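PDB 4IX5: MsStt7d protein from Micromonas, which probably acts as an ATP-dependent protein kinase, here as the kinase-domain part of a longer protein, with an ATP analogue and magnesium bound. Local coordinates for residues 169-174 with 213-218; 164-169 with 187-192. One frame throughout, in Å; residues are numbered along the deposited sequence.

Interaction 1 of 2, residues 169-174 with 213-218; sequences VKPANL and PRYAKA. With MG (magnesium ion), chain F.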
ATOM      1  N   VAL B 169       1.368  -4.912  15.425  1.00 12.45           N
ATOM      2  CA  VAL B 169       2.230  -4.489  16.516  1.00 13.24           C
ATOM      3  C   VAL B 169       3.682  -4.508  16.077  1.00 13.10           C
ATOM      4  O   VAL B 169       4.156  -5.512  15.556  1.00 15.89           O
ATOM      5  CB  VAL B 169       2.055  -5.431  17.715  1.00 13.62           C
ATOM      6  CG1 VAL B 169       3.123  -5.150  18.784  1.00 14.81           C
ATOM      7  CG2 VAL B 169       0.647  -5.276  18.276  1.00 14.26           C
ATOM      8  N   LYS B 170       4.381  -3.397  16.293  1.00 12.67           N
ATOM      9  CA  LYS B 170       5.801  -3.254  15.969  1.00 12.71           C
ATOM     10  C   LYS B 170       6.207  -1.885  16.484  1.00 16.01           C
ATOM     11  O   LYS B 170       5.346  -1.058  16.775  1.00 14.63           O
ATOM     12  CB  LYS B 170       6.035  -3.364  14.445  1.00 12.26           C
ATOM     13  CG  LYS B 170       5.238  -2.347  13.643  1.00 14.09           C
ATOM     14  CD  LYS B 170       5.276  -2.679  12.150  1.00 16.39           C
ATOM     15  CE  LYS B 170       4.456  -1.699  11.325  1.00 19.53           C
ATOM     16  NZ  LYS B 170       4.043  -2.366  10.063  1.00 18.25           N
ATOM     17  N   PRO B 171       7.516  -1.632  16.603  1.00 11.40           N
ATOM     18  CA  PRO B 171       7.997  -0.350  17.112  1.00 13.34           C
ATOM     19  C   PRO B 171       7.510   0.824  16.280  1.00 13.30           C
ATOM     20  O   PRO B 171       7.275   1.898  16.830  1.00 13.76           O
ATOM     21  CB  PRO B 171       9.515  -0.502  17.029  1.00 18.64           C
ATOM     22  CG  PRO B 171       9.718  -1.980  17.286  1.00 17.47           C
ATOM     23  CD  PRO B 171       8.600  -2.629  16.516  1.00 15.35           C
ATOM     24  N   ALA B 172       7.340   0.617  14.982  1.00 13.20           N
ATOM     25  CA  ALA B 172       6.868   1.686  14.111  1.00 15.79           C
ATOM     26  C   ALA B 172       5.447   2.131  14.440  1.00 17.91           C
ATOM     27  O   ALA B 172       5.033   3.235  14.073  1.00 16.56           O
ATOM     28  CB  ALA B 172       6.953   1.251  12.650  1.00 16.68           C
ATOM     29  N   ASN B 173       4.695   1.266  15.110  1.00 13.96           N
ATOM     30  CA  ASN B 173       3.313   1.594  15.474  1.00 10.74           C
ATOM     31  C   ASN B 173       3.166   1.866  16.968  1.00 13.42           C
ATOM     32  O   ASN B 173       2.100   1.659  17.548  1.00 12.82           O
ATOM     33  CB  ASN B 173       2.354   0.490  15.012  1.00 12.13           C
ATOM     34  CG  ASN B 173       1.986   0.632  13.540  1.00 15.59           C
ATOM     35  OD1 ASN B 173       2.075   1.726  12.991  1.00 14.08           O
ATOM     36  ND2 ASN B 173       1.566  -0.455  12.911  1.00 17.07           N
ATOM     37  N   LEU B 174       4.251   2.319  17.582  1.00 11.13           N
ATOM     38  CA  LEU B 174       4.226   2.760  18.976  1.00 10.27           C
ATOM     39  C   LEU B 174       4.777   4.180  19.043  1.00 12.16           C
ATOM     40  O   LEU B 174       5.802   4.493  18.426  1.00 14.33           O
ATOM     41  CB  LEU B 174       5.056   1.815  19.855  1.00 11.18           C
ATOM     42  CG  LEU B 174       4.463   0.419  20.068  1.00 11.61           C
ATOM     43  CD1 LEU B 174       5.521  -0.549  20.565  1.00 15.38           C
ATOM     44  CD2 LEU B 174       3.295   0.484  21.055  1.00 13.97           C
ATOM     45  N   PRO B 213       5.685  -8.771   7.326  1.00 27.27           N
ATOM     46  CA  PRO B 213       6.418 -10.038   7.418  1.00 26.83           C
ATOM     47  C   PRO B 213       7.588  -9.984   8.394  1.00 25.88           C
ATOM     48  O   PRO B 213       8.157 -11.026   8.701  1.00 27.46           O
ATOM     49  CB  PRO B 213       6.908 -10.268   5.983  1.00 23.93           C
ATOM     50  CG  PRO B 213       6.978  -8.912   5.376  1.00 23.35           C
ATOM     51  CD  PRO B 213       5.897  -8.083   6.040  1.00 25.02           C
ATOM     52  N   ARG B 214       7.939  -8.800   8.889  1.00 25.61           N
ATOM     53  CA  ARG B 214       9.030  -8.710   9.845  1.00 25.13           C
ATOM     54  C   ARG B 214       8.536  -9.093  11.231  1.00 21.76           C
ATOM     55  O   ARG B 214       9.295  -9.634  12.046  1.00 25.15           O
ATOM     56  CB  ARG B 214       9.609  -7.294   9.880  1.00 24.31           C
ATOM     57  CG  ARG B 214      10.213  -6.837   8.568  1.00 27.08           C
ATOM     58  CD  ARG B 214      10.604  -5.383   8.638  1.00 21.65           C
ATOM     59  NE  ARG B 214       9.431  -4.526   8.757  1.00 23.09           N
ATOM     60  CZ  ARG B 214       9.469  -3.237   9.063  1.00 26.74           C
ATOM     61  NH1 ARG B 214      10.629  -2.638   9.302  1.00 31.89           N
ATOM     62  NH2 ARG B 214       8.338  -2.545   9.138  1.00 26.91           N
ATOM     63  N   TYR B 215       7.259  -8.826  11.488  1.00 21.43           N
ATOM     64  CA  TYR B 215       6.708  -8.942  12.838  1.00 25.10           C
ATOM     65  C   TYR B 215       5.613  -9.991  12.925  1.00 27.81           C
ATOM     66  O   TYR B 215       4.952 -10.132  13.943  1.00 26.67           O
ATOM     67  CB  TYR B 215       6.192  -7.578  13.313  1.00 21.86           C
ATOM     68  CG  TYR B 215       7.315  -6.584  13.446  1.00 20.89           C
ATOM     69  CD1 TYR B 215       8.131  -6.581  14.567  1.00 18.70           C
ATOM     70  CD2 TYR B 215       7.595  -5.686  12.432  1.00 18.08           C
ATOM     71  CE1 TYR B 215       9.179  -5.691  14.697  1.00 18.34           C
ATOM     72  CE2 TYR B 215       8.643  -4.779  12.549  1.00 23.05           C
ATOM     73  CZ  TYR B 215       9.444  -4.803  13.681  1.00 17.98           C
ATOM     74  OH  TYR B 215      10.488  -3.912  13.808  1.00 23.43           O
ATOM     75  N   ALA B 216       5.435 -10.735  11.843  1.00 36.05           N
ATOM     76  CA  ALA B 216       4.495 -11.841  11.821  1.00 37.97           C
ATOM     77  C   ALA B 216       5.278 -13.121  11.622  1.00 39.66           C
ATOM     78  O   ALA B 216       6.271 -13.139  10.892  1.00 45.66           O
ATOM     79  CB  ALA B 216       3.485 -11.657  10.701  1.00 32.57           C
ATOM     80  N   LYS B 217       4.844 -14.190  12.279  1.00 41.04           N
ATOM     81  CA  LYS B 217       5.464 -15.496  12.098  1.00 39.14           C
ATOM     82  C   LYS B 217       5.280 -15.962  10.650  1.00 35.99           C
ATOM     83  O   LYS B 217       4.161 -16.062  10.163  1.00 37.40           O
ATOM     84  CB  LYS B 217       4.864 -16.509  13.072  1.00 46.37           C
ATOM     85  CG  LYS B 217       5.575 -17.844  13.072  1.00 48.09           C
ATOM     86  CD  LYS B 217       5.173 -18.694  14.266  1.00 51.72           C
ATOM     87  CE  LYS B 217       6.101 -19.894  14.421  1.00 44.45           C
ATOM     88  NZ  LYS B 217       6.074 -20.804  13.243  1.00 48.92           N
ATOM     89  N   ALA B 218       6.390 -16.251   9.978  1.00 41.10           N
ATOM     90  CA  ALA B 218       6.397 -16.498   8.532  1.00 39.16           C
ATOM     91  C   ALA B 218       5.309 -17.439   8.003  1.00 42.30           C
ATOM     92  O   ALA B 218       4.791 -17.240   6.900  1.00 43.28           O
ATOM     93  CB  ALA B 218       7.773 -16.970   8.082  1.00 41.88           C
TER
HETATM   94 MG    MG F 601       1.564   2.125  10.534  1.00 45.24          MG
HETATM   95  O   HOH W   1       9.187  -1.181  13.493  1.00 17.37           O
HETATM   96  O   HOH W   2       3.953   1.851   9.806  1.00 54.41           O

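Interaction 2 of 2, residues 164-169 with 187-192; sequences VVHRDV and IDLGAA. With MG (magnesium ion), chain F; ANP (phosphoaminophosphonic acid-adenylate ester), chain G.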
ATOM      1  N   VAL B 164     -10.494  -7.133  20.276  1.00 23.04           N
ATOM      2  CA  VAL B 164      -9.680  -6.531  19.223  1.00 18.72           C
ATOM      3  C   VAL B 164      -8.273  -7.124  19.181  1.00 20.34           C
ATOM      4  O   VAL B 164      -7.560  -7.136  20.181  1.00 21.00           O
ATOM      5  CB  VAL B 164      -9.569  -4.990  19.379  1.00 22.44           C
ATOM      6  CG1 VAL B 164      -8.618  -4.407  18.331  1.00 20.18           C
ATOM      7  CG2 VAL B 164     -10.948  -4.331  19.280  1.00 19.51           C
ATOM      8  N   VAL B 165      -7.900  -7.643  18.019  1.00 13.73           N
ATOM      9  CA  VAL B 165      -6.518  -8.021  17.748  1.00 18.02           C
ATOM     10  C   VAL B 165      -5.917  -6.973  16.812  1.00 23.58           C
ATOM     11  O   VAL B 165      -6.458  -6.681  15.733  1.00 17.88           O
ATOM     12  CB  VAL B 165      -6.434  -9.415  17.118  1.00 18.94           C
ATOM     13  CG1 VAL B 165      -4.985  -9.769  16.771  1.00 18.39           C
ATOM     14  CG2 VAL B 165      -7.045 -10.434  18.053  1.00 22.86           C
ATOM     15  N   HIS B 166      -4.808  -6.381  17.233  1.00 19.77           N
ATOM     16  CA  HIS B 166      -4.262  -5.230  16.524  1.00 13.54           C
ATOM     17  C   HIS B 166      -3.684  -5.637  15.170  1.00 19.28           C
ATOM     18  O   HIS B 166      -3.918  -4.963  14.155  1.00 18.42           O
ATOM     19  CB  HIS B 166      -3.214  -4.520  17.409  1.00 14.99           C
ATOM     20  CG  HIS B 166      -2.562  -3.349  16.749  1.00 14.71           C
ATOM     21  ND1 HIS B 166      -2.812  -2.042  17.116  1.00 17.77           N
ATOM     22  CD2 HIS B 166      -1.672  -3.288  15.728  1.00 13.15           C
ATOM     23  CE1 HIS B 166      -2.101  -1.229  16.354  1.00  9.81           C
ATOM     24  NE2 HIS B 166      -1.399  -1.961  15.505  1.00 17.57           N
ATOM     25  N   ARG B 167      -2.941  -6.743  15.173  1.00 15.43           N
ATOM     26  CA  ARG B 167      -2.418  -7.379  13.975  1.00 14.43           C
ATOM     27  C   ARG B 167      -1.299  -6.599  13.278  1.00 14.95           C
ATOM     28  O   ARG B 167      -0.823  -7.009  12.213  1.00 18.94           O
ATOM     29  CB  ARG B 167      -3.562  -7.646  12.994  1.00 20.32           C
ATOM     30  CG  ARG B 167      -3.149  -8.480  11.821  1.00 29.06           C
ATOM     31  CD  ARG B 167      -3.874  -8.014  10.582  1.00 42.84           C
ATOM     32  NE  ARG B 167      -5.015  -8.863  10.300  1.00 47.69           N
ATOM     33  CZ  ARG B 167      -4.900 -10.080   9.793  1.00 48.62           C
ATOM     34  NH1 ARG B 167      -5.974 -10.818   9.549  1.00 41.11           N
ATOM     35  NH2 ARG B 167      -3.692 -10.553   9.541  1.00 48.72           N
ATOM     36  N   ASP B 168      -0.875  -5.476  13.851  1.00 13.75           N
ATOM     37  CA  ASP B 168       0.262  -4.744  13.294  1.00 14.59           C
ATOM     38  C   ASP B 168       1.139  -4.132  14.378  1.00 12.68           C
ATOM     39  O   ASP B 168       1.597  -2.997  14.285  1.00 15.05           O
ATOM     40  CB  ASP B 168      -0.203  -3.689  12.293  1.00 18.13           C
ATOM     41  CG  ASP B 168       0.901  -3.259  11.354  1.00 22.16           C
ATOM     42  OD1 ASP B 168       1.955  -3.925  11.302  1.00 23.91           O
ATOM     43  OD2 ASP B 168       0.725  -2.245  10.657  1.00 18.46           O
ATOM     44  N   VAL B 169       1.368  -4.912  15.425  1.00 12.45           N
ATOM     45  CA  VAL B 169       2.230  -4.489  16.516  1.00 13.24           C
ATOM     46  C   VAL B 169       3.682  -4.508  16.077  1.00 13.10           C
ATOM     47  O   VAL B 169       4.156  -5.512  15.556  1.00 15.89           O
ATOM     48  CB  VAL B 169       2.055  -5.431  17.715  1.00 13.62           C
ATOM     49  CG1 VAL B 169       3.123  -5.150  18.784  1.00 14.81           C
ATOM     50  CG2 VAL B 169       0.647  -5.276  18.276  1.00 14.26           C
ATOM     51  N   ILE B 187      -0.533   2.951  17.562  1.00  9.90           N
ATOM     52  CA  ILE B 187      -1.253   3.624  16.481  1.00 10.70           C
ATOM     53  C   ILE B 187      -1.616   2.607  15.411  1.00 14.36           C
ATOM     54  O   ILE B 187      -1.123   1.472  15.417  1.00 14.10           O
ATOM     55  CB  ILE B 187      -0.436   4.782  15.848  1.00 14.52           C
ATOM     56  CG1 ILE B 187       0.923   4.263  15.382  1.00 18.18           C
ATOM     57  CG2 ILE B 187      -0.275   5.926  16.863  1.00 16.95           C
ATOM     58  CD1 ILE B 187       1.613   5.152  14.351  1.00 19.38           C
ATOM     59  N   ASP B 188      -2.466   3.029  14.475  1.00 12.74           N
ATOM     60  CA  ASP B 188      -2.736   2.268  13.258  1.00 14.35           C
ATOM     61  C   ASP B 188      -3.522   0.984  13.485  1.00 17.97           C
ATOM     62  O   ASP B 188      -2.966  -0.111  13.497  1.00 16.66           O
ATOM     63  CB  ASP B 188      -1.445   1.987  12.476  1.00 15.52           C
ATOM     64  CG  ASP B 188      -1.720   1.456  11.073  1.00 27.28           C
ATOM     65  OD1 ASP B 188      -2.900   1.459  10.636  1.00 20.94           O
ATOM     66  OD2 ASP B 188      -0.754   1.043  10.405  1.00 38.83           O
ATOM     67  N   LEU B 189      -4.830   1.136  13.642  1.00 12.43           N
ATOM     68  CA  LEU B 189      -5.727  -0.011  13.738  1.00 15.05           C
ATOM     69  C   LEU B 189      -6.233  -0.444  12.364  1.00 14.84           C
ATOM     70  O   LEU B 189      -7.247  -1.127  12.255  1.00 15.52           O
ATOM     71  CB  LEU B 189      -6.904   0.321  14.662  1.00 12.03           C
ATOM     72  CG  LEU B 189      -6.503   0.573  16.120  1.00 14.45           C
ATOM     73  CD1 LEU B 189      -7.584   1.407  16.807  1.00 18.05           C
ATOM     74  CD2 LEU B 189      -6.269  -0.757  16.836  1.00 14.36           C
ATOM     75  N   GLY B 190      -5.502  -0.067  11.318  1.00 16.78           N
ATOM     76  CA  GLY B 190      -5.909  -0.358   9.951  1.00 14.09           C
ATOM     77  C   GLY B 190      -5.940  -1.829   9.587  1.00 15.11           C
ATOM     78  O   GLY B 190      -6.592  -2.221   8.612  1.00 19.89           O
ATOM     79  N   ALA B 191      -5.215  -2.654  10.344  1.00 14.59           N
ATOM     80  CA  ALA B 191      -5.208  -4.092  10.095  1.00 18.57           C
ATOM     81  C   ALA B 191      -5.998  -4.845  11.161  1.00 16.58           C
ATOM     82  O   ALA B 191      -6.186  -6.062  11.071  1.00 17.80           O
ATOM     83  CB  ALA B 191      -3.773  -4.617  10.012  1.00 23.10           C
ATOM     84  N   ALA B 192      -6.483  -4.104  12.158  1.00 12.31           N
ATOM     85  CA  ALA B 192      -7.114  -4.716  13.314  1.00 13.16           C
ATOM     86  C   ALA B 192      -8.402  -5.463  13.003  1.00 20.18           C
ATOM     87  O   ALA B 192      -9.187  -5.073  12.136  1.00 22.67           O
ATOM     88  CB  ALA B 192      -7.341  -3.695  14.412  1.00 16.92           C
TER
HETATM   89 MG    MG F 601       1.564   2.125  10.534  1.00 45.24          MG
HETATM   90  PG  ANP G 602       2.935   4.341   7.623  1.00 60.40           P
HETATM   91  O1G ANP G 602       3.265   3.387   6.547  1.00 61.93           O
HETATM   92  O2G ANP G 602       2.775   3.518   8.988  1.00 57.95           O
HETATM   93  O3G ANP G 602       4.152   5.370   7.738  1.00 55.00           O
HETATM   94  PB  ANP G 602      -0.063   4.242   7.602  1.00 66.47           P
HETATM   95  O1B ANP G 602      -0.970   4.321   6.434  1.00 61.75           O
HETATM   96  O2B ANP G 602       0.295   2.706   7.949  1.00 64.65           O
HETATM   97  N3B ANP G 602       1.416   5.131   7.297  1.00 50.76           N
HETATM   98  PA  ANP G 602      -0.242   5.078  10.318  1.00 48.56           P
HETATM   99  O1A ANP G 602      -1.456   5.333  11.170  1.00 50.41           O
HETATM  100  O2A ANP G 602       0.634   3.889  10.622  1.00 60.54           O
HETATM  101  O3A ANP G 602      -0.831   4.937   8.828  1.00 63.01           O
HETATM  102  O5' ANP G 602       0.701   6.380  10.314  1.00 38.99           O
HETATM  103  C5' ANP G 602       1.816   6.563   9.436  1.00 33.58           C
HETATM  104  C4' ANP G 602       2.733   7.679   9.926  1.00 29.86           C
HETATM  105  O4' ANP G 602       1.976   8.676  10.612  1.00 22.38           O
HETATM  106  C3' ANP G 602       3.758   7.161  10.916  1.00 37.42           C
HETATM  107  O3' ANP G 602       5.000   7.807  10.700  1.00 44.77           O
HETATM  108  C2' ANP G 602       3.311   7.664  12.254  1.00 28.67           C
HETATM  109  O2' ANP G 602       4.479   8.092  12.932  1.00 34.48           O
HETATM  110  C1' ANP G 602       2.425   8.854  11.951  1.00 19.89           C
HETATM  111  N9  ANP G 602       1.265   8.866  12.860  1.00 15.62           N
HETATM  112  C8  ANP G 602       0.156   8.131  12.722  1.00 15.95           C
HETATM  113  N7  ANP G 602      -0.726   8.365  13.714  1.00 17.49           N
HETATM  114  C5  ANP G 602      -0.167   9.274  14.516  1.00 14.67           C
HETATM  115  C6  ANP G 602      -0.556   9.961  15.756  1.00 17.13           C
HETATM  116  N6  ANP G 602      -1.751   9.707  16.317  1.00 19.77           N
HETATM  117  N1  ANP G 602       0.307  10.841  16.275  1.00 17.09           N
HETATM  118  C2  ANP G 602       1.494  11.092  15.715  1.00 19.58           C
HETATM  119  N3  ANP G 602       1.921  10.499  14.592  1.00 18.29           N
HETATM  120  C4  ANP G 602       1.149   9.596  13.961  1.00 17.09           C
HETATM  121  O   HOH W   3      -3.738  -2.570  12.754  1.00 20.63           O
HETATM  122  O   HOH W   4      -1.942  -1.608   9.995  1.00 37.36           O
HETATM  123  O   HOH W   5       1.429  -0.155   9.271  1.00 40.78           O
HETATM  124  O   HOH W   2       3.953   1.851   9.806  1.00 54.41           O

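Interaction 1 of 2, residues 169-174 with 213-218
Lys170 and Tyr215 meet because of their first torsions: Lys170 places CG between its backbone N and carbonyl carbon (chi1 57°) and then runs extended, while Tyr215 holds CG beside its N (chi1 -65°) and turns one ring face to the lysine. Residues 169-174 belong to the catalytic loop of the protein kinase fold, and 213-218 to the loop between strand 193-194 and helix 236-243, consistent with the P+1 end of the activation segment. Lys170 CB sits over the centre of the tyrosine ring in a CH-pi contact, 3.4 Å from the centroid and 11° off the ring normal. The two side chains cross at about a right angle. Toward the phenol end, Pro171 CD lies 3.6 Å from Tyr215 CE1, adding an apolar contact near the hydroxyl. The edge of the ring meets a face of the Arg214 guanidinium, with Tyr215 CE2 3.8 Å above the guanidinium plane, over its centre. Lys170 NZ and Arg214 NH2 come within 4.4 Å of each other because both form salt bridges with Asp212 OD2. Helix 247-261 packs against Pro171 and Tyr215, and its Gln259 hydrogen-bonds the phenol oxygen. Farther along the loop, Asn173 OD1 binds magnesium at 2.5 Å. No direct hydrogen bond joins the segments; instead one water accepts from Ala172 N at 3.0 Å and lies 3.0 Å from Tyr215 OH.

Interaction 2 of 2, residues 164-169 with 187-192
Ala192 and Ala191 pack against the backbone of Val165 and His166 where the HRD motif of the kinase catalytic loop, here His166, Arg167 and Asp168, meets the DLG form of the DFG motif, Asp188 to Gly190. Weak CA-H...O contacts come first: Ala192 CA lies 3.2 Å from Val165 O and 3.3 Å from His166 O. Apolar and van der Waals packing follows. Arg167, its chain kinked by unusual middle torsions, lays CD 3.4 Å from Ala191 CB, and Ala191 O stands at the guanidinium edge; Leu189 CD2 approaches His166 ND1 obliquely. With CG anti to its N (chi1 178°), the His166 ring is carried to the backbone of Ile187 and Asp188, with Ile187 O at its edge, 3.0 Å from CE1. Hydrogen bonds across the interface run through water: one molecule donates to His166 O and Asp188 O and accepts from Ala191 N. Within 187-192, Gly190 N donates to Asp188 OD1 in an Asx turn, arriving from above the carboxylate plane, and a type I beta turn runs from Leu189 to Ala192. The carboxylates of Asp168 and Asp188, their planes 72° apart, are bridged at their OD2 atoms by two waters, one only weakly to Asp188, while Lys170 pairs with Asp168 OD1. Magnesium is held by Asp188 OD2, Asn173 OD1, a water and two phosphate oxygens of the nucleotide analogue, the shortest bond being 2.0 Å, to ANP O2A.

Both contacts are buried and hold the same catalytic loop, meeting at the shared Val169, but they join it to different parts of the fold. Interaction 1 joins the later half of the loop to the loop that precedes helix 236-243, next to helix 247-261 and near Asp55 of the second subunit; an aromatic ring and aliphatic carbons dominate there. Interaction 2 buries about twice the area and is chiefly backbone packing, bridging water and carboxylates beside the nucleotide. Asn173 ties them together: its ND2 probably hydrogen-bonds Asp168 O, its O probably accepts from Ile187 N, and its OD1 shares the magnesium with Asp188. In both, water carries polar links between the segments.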